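Local structure of methyltransferase domain-containing protein (Pyrococcus horikoshii, 1VE3) at residues D15-E20 / K81-N86. The protein binds S-adenosylmethionine and probably acts as a methyltransferase on a substrate not yet identified. Sequence-based numbering, arbitrary orientation.
Sequences DINSQE and KSRESN. With SAM (S-adenosylmethionine), chain C.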
# COMPACT_ATOMS: atom_id res chain seq x y z
N ASP A 15 1.12 -1.04 10.12
CA ASP A 15 -0.27 -1.25 9.72
C ASP A 15 -0.36 -2.03 8.41
O ASP A 15 -0.40 -1.45 7.33
CB ASP A 15 -0.98 0.10 9.57
CG ASP A 15 -2.45 -0.04 9.25
OD1 ASP A 15 -2.92 -1.18 9.04
OD2 ASP A 15 -3.15 0.99 9.22
N ILE A 16 -0.40 -3.35 8.54
CA ILE A 16 -0.45 -4.26 7.40
C ILE A 16 -1.53 -3.95 6.38
O ILE A 16 -1.40 -4.33 5.22
CB ILE A 16 -0.61 -5.74 7.87
CG1 ILE A 16 0.62 -6.16 8.69
CG2 ILE A 16 -0.75 -6.66 6.67
CD1 ILE A 16 0.54 -7.58 9.24
N ASN A 17 -2.60 -3.27 6.78
CA ASN A 17 -3.66 -2.94 5.83
C ASN A 17 -3.58 -1.53 5.26
O ASN A 17 -4.41 -1.14 4.44
CB ASN A 17 -5.03 -3.16 6.47
CG ASN A 17 -5.33 -4.63 6.69
OD1 ASN A 17 -5.28 -5.43 5.76
ND2 ASN A 17 -5.65 -4.99 7.93
N SER A 18 -2.57 -0.76 5.67
CA SER A 18 -2.41 0.59 5.14
C SER A 18 -1.92 0.52 3.70
O SER A 18 -1.36 -0.50 3.28
CB SER A 18 -1.40 1.38 5.97
OG SER A 18 -0.08 0.89 5.78
N GLN A 19 -2.13 1.60 2.95
CA GLN A 19 -1.68 1.65 1.57
C GLN A 19 -0.15 1.65 1.55
O GLN A 19 0.46 1.07 0.65
CB GLN A 19 -2.21 2.92 0.88
CG GLN A 19 -3.74 3.00 0.78
CD GLN A 19 -4.23 4.22 0.00
OE1 GLN A 19 -3.47 5.15 -0.28
NE2 GLN A 19 -5.52 4.23 -0.33
N GLU A 20 0.46 2.27 2.56
CA GLU A 20 1.92 2.33 2.64
C GLU A 20 2.54 0.93 2.71
O GLU A 20 3.44 0.60 1.94
CB GLU A 20 2.37 3.13 3.87
CG GLU A 20 2.18 4.65 3.78
CD GLU A 20 0.72 5.08 3.90
OE1 GLU A 20 -0.12 4.24 4.29
OE2 GLU A 20 0.42 6.26 3.60
N LYS A 81 -4.18 -13.94 14.10
CA LYS A 81 -5.45 -14.42 14.62
C LYS A 81 -6.57 -14.03 13.66
O LYS A 81 -7.33 -14.89 13.19
CB LYS A 81 -5.71 -13.82 16.01
CG LYS A 81 -6.78 -14.53 16.82
CD LYS A 81 -6.94 -13.89 18.19
CE LYS A 81 -7.86 -14.70 19.10
NZ LYS A 81 -9.23 -14.85 18.53
N SER A 82 -6.65 -12.74 13.35
CA SER A 82 -7.68 -12.25 12.44
C SER A 82 -7.59 -12.87 11.05
O SER A 82 -8.61 -13.03 10.37
CB SER A 82 -7.60 -10.72 12.33
OG SER A 82 -6.36 -10.31 11.79
N ARG A 83 -6.38 -13.21 10.62
CA ARG A 83 -6.21 -13.83 9.31
C ARG A 83 -6.17 -15.34 9.41
O ARG A 83 -6.02 -16.03 8.40
CB ARG A 83 -4.93 -13.32 8.63
CG ARG A 83 -4.99 -11.87 8.20
CD ARG A 83 -3.89 -11.56 7.20
NE ARG A 83 -3.99 -10.19 6.70
CZ ARG A 83 -3.19 -9.69 5.76
NH1 ARG A 83 -2.23 -10.44 5.23
NH2 ARG A 83 -3.34 -8.43 5.36
N GLU A 84 -6.32 -15.86 10.62
CA GLU A 84 -6.29 -17.30 10.84
C GLU A 84 -5.03 -17.88 10.19
O GLU A 84 -5.10 -18.72 9.29
CB GLU A 84 -7.55 -17.95 10.27
CG GLU A 84 -8.78 -17.72 11.15
CD GLU A 84 -10.08 -18.13 10.48
OE1 GLU A 84 -11.10 -18.26 11.21
OE2 GLU A 84 -10.10 -18.30 9.24
N SER A 85 -3.89 -17.41 10.67
CA SER A 85 -2.59 -17.83 10.16
C SER A 85 -1.88 -18.76 11.14
O SER A 85 -2.07 -18.67 12.35
CB SER A 85 -1.72 -16.59 9.93
OG SER A 85 -0.43 -16.94 9.45
N ASN A 86 -1.07 -19.66 10.59
CA ASN A 86 -0.32 -20.62 11.39
C ASN A 86 1.14 -20.20 11.56
O ASN A 86 1.97 -20.98 12.02
CB ASN A 86 -0.38 -22.01 10.76
CG ASN A 86 -1.77 -22.60 10.79
OD1 ASN A 86 -2.36 -22.77 11.86
ND2 ASN A 86 -2.31 -22.91 9.61
N SAM C . -12.65 6.70 -10.32
CA SAM C . -12.02 5.65 -11.17
C SAM C . -13.02 5.15 -12.20
O SAM C . -12.62 4.90 -13.34
OXT SAM C . -14.22 5.02 -11.78
CB SAM C . -11.61 4.52 -10.28
CG SAM C . -10.52 3.72 -10.81
SD SAM C . -10.02 2.32 -9.73
CE SAM C . -11.36 1.32 -9.60
C5' SAM C . -9.53 3.08 -8.18
C4' SAM C . -8.33 4.16 -8.22
O4' SAM C . -8.09 4.67 -6.86
C3' SAM C . -6.98 3.55 -8.59
O3' SAM C . -6.81 4.23 -9.93
C2' SAM C . -5.90 4.10 -7.71
O2' SAM C . -4.65 4.51 -8.17
C1' SAM C . -6.76 5.14 -6.89
N9 SAM C . -6.25 5.34 -5.52
C8 SAM C . -5.94 4.44 -4.50
N7 SAM C . -5.50 5.02 -3.40
C5 SAM C . -5.51 6.35 -3.70
C6 SAM C . -5.15 7.56 -2.97
N6 SAM C . -4.69 7.52 -1.70
N1 SAM C . -5.28 8.82 -3.59
C2 SAM C . -5.74 8.89 -4.88
N3 SAM C . -6.10 7.83 -5.66
C4 SAM C . -5.96 6.57 -5.02
O HOH W 1 -1.28 -6.88 3.72
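Near-anti chi2 and chi3 (176°) stretch the R83 chain from CG to NE and carry its guanidinium to the 15-20 turn, and chi1 of -63° at I16 sets CG2 anti to the backbone N and against that group. R83 NH2 lies 3.4 Å from I16 CG2, which approaches obliquely. N17 OD1 comes to the guanidinium edge, near its plane, but at 3.6 Å from NH2 it is a polar neighbour without a direct bond. A water in the guanidinium plane forms the bridge, accepting from R83 NH2 at 3.1 Å and donating to I16 O at 3.0 Å. The stronger hold on the arginine is the salt bridge from its NE to OE1 of E173 of the second subunit, a residue that also packs on N17.

The turn is braced from within. D15 O accepts from both S18 N and S18 OG, the hydroxyl at 2.8 Å, and N17 N bonds to D15 OD1 in an Asx turn. S18 N-caps helix 19-34, whose first residue, Q19, takes the adenine amino group of the second subunit's S-adenosylmethionine, N6 to OE1 at 3.0 Å; Q19 NE2 bonds to H115 O of that subunit. With an alanine here in place of the glutamine, the adenine N6 would probably lose this acceptor and H115 O of the second subunit its amide donor, weakening the link between the subunits at the cofactor. Helix 70-82 ends in a Schellman motif with E84 at positive phi, and R83 lies in this C-terminal turn. The contact thus links the turn that leads into helix 19-34 to the end of helix 70-82 in a Rossmann-like class I methyltransferase fold, at a dimer interface that completes the neighbour's cofactor site.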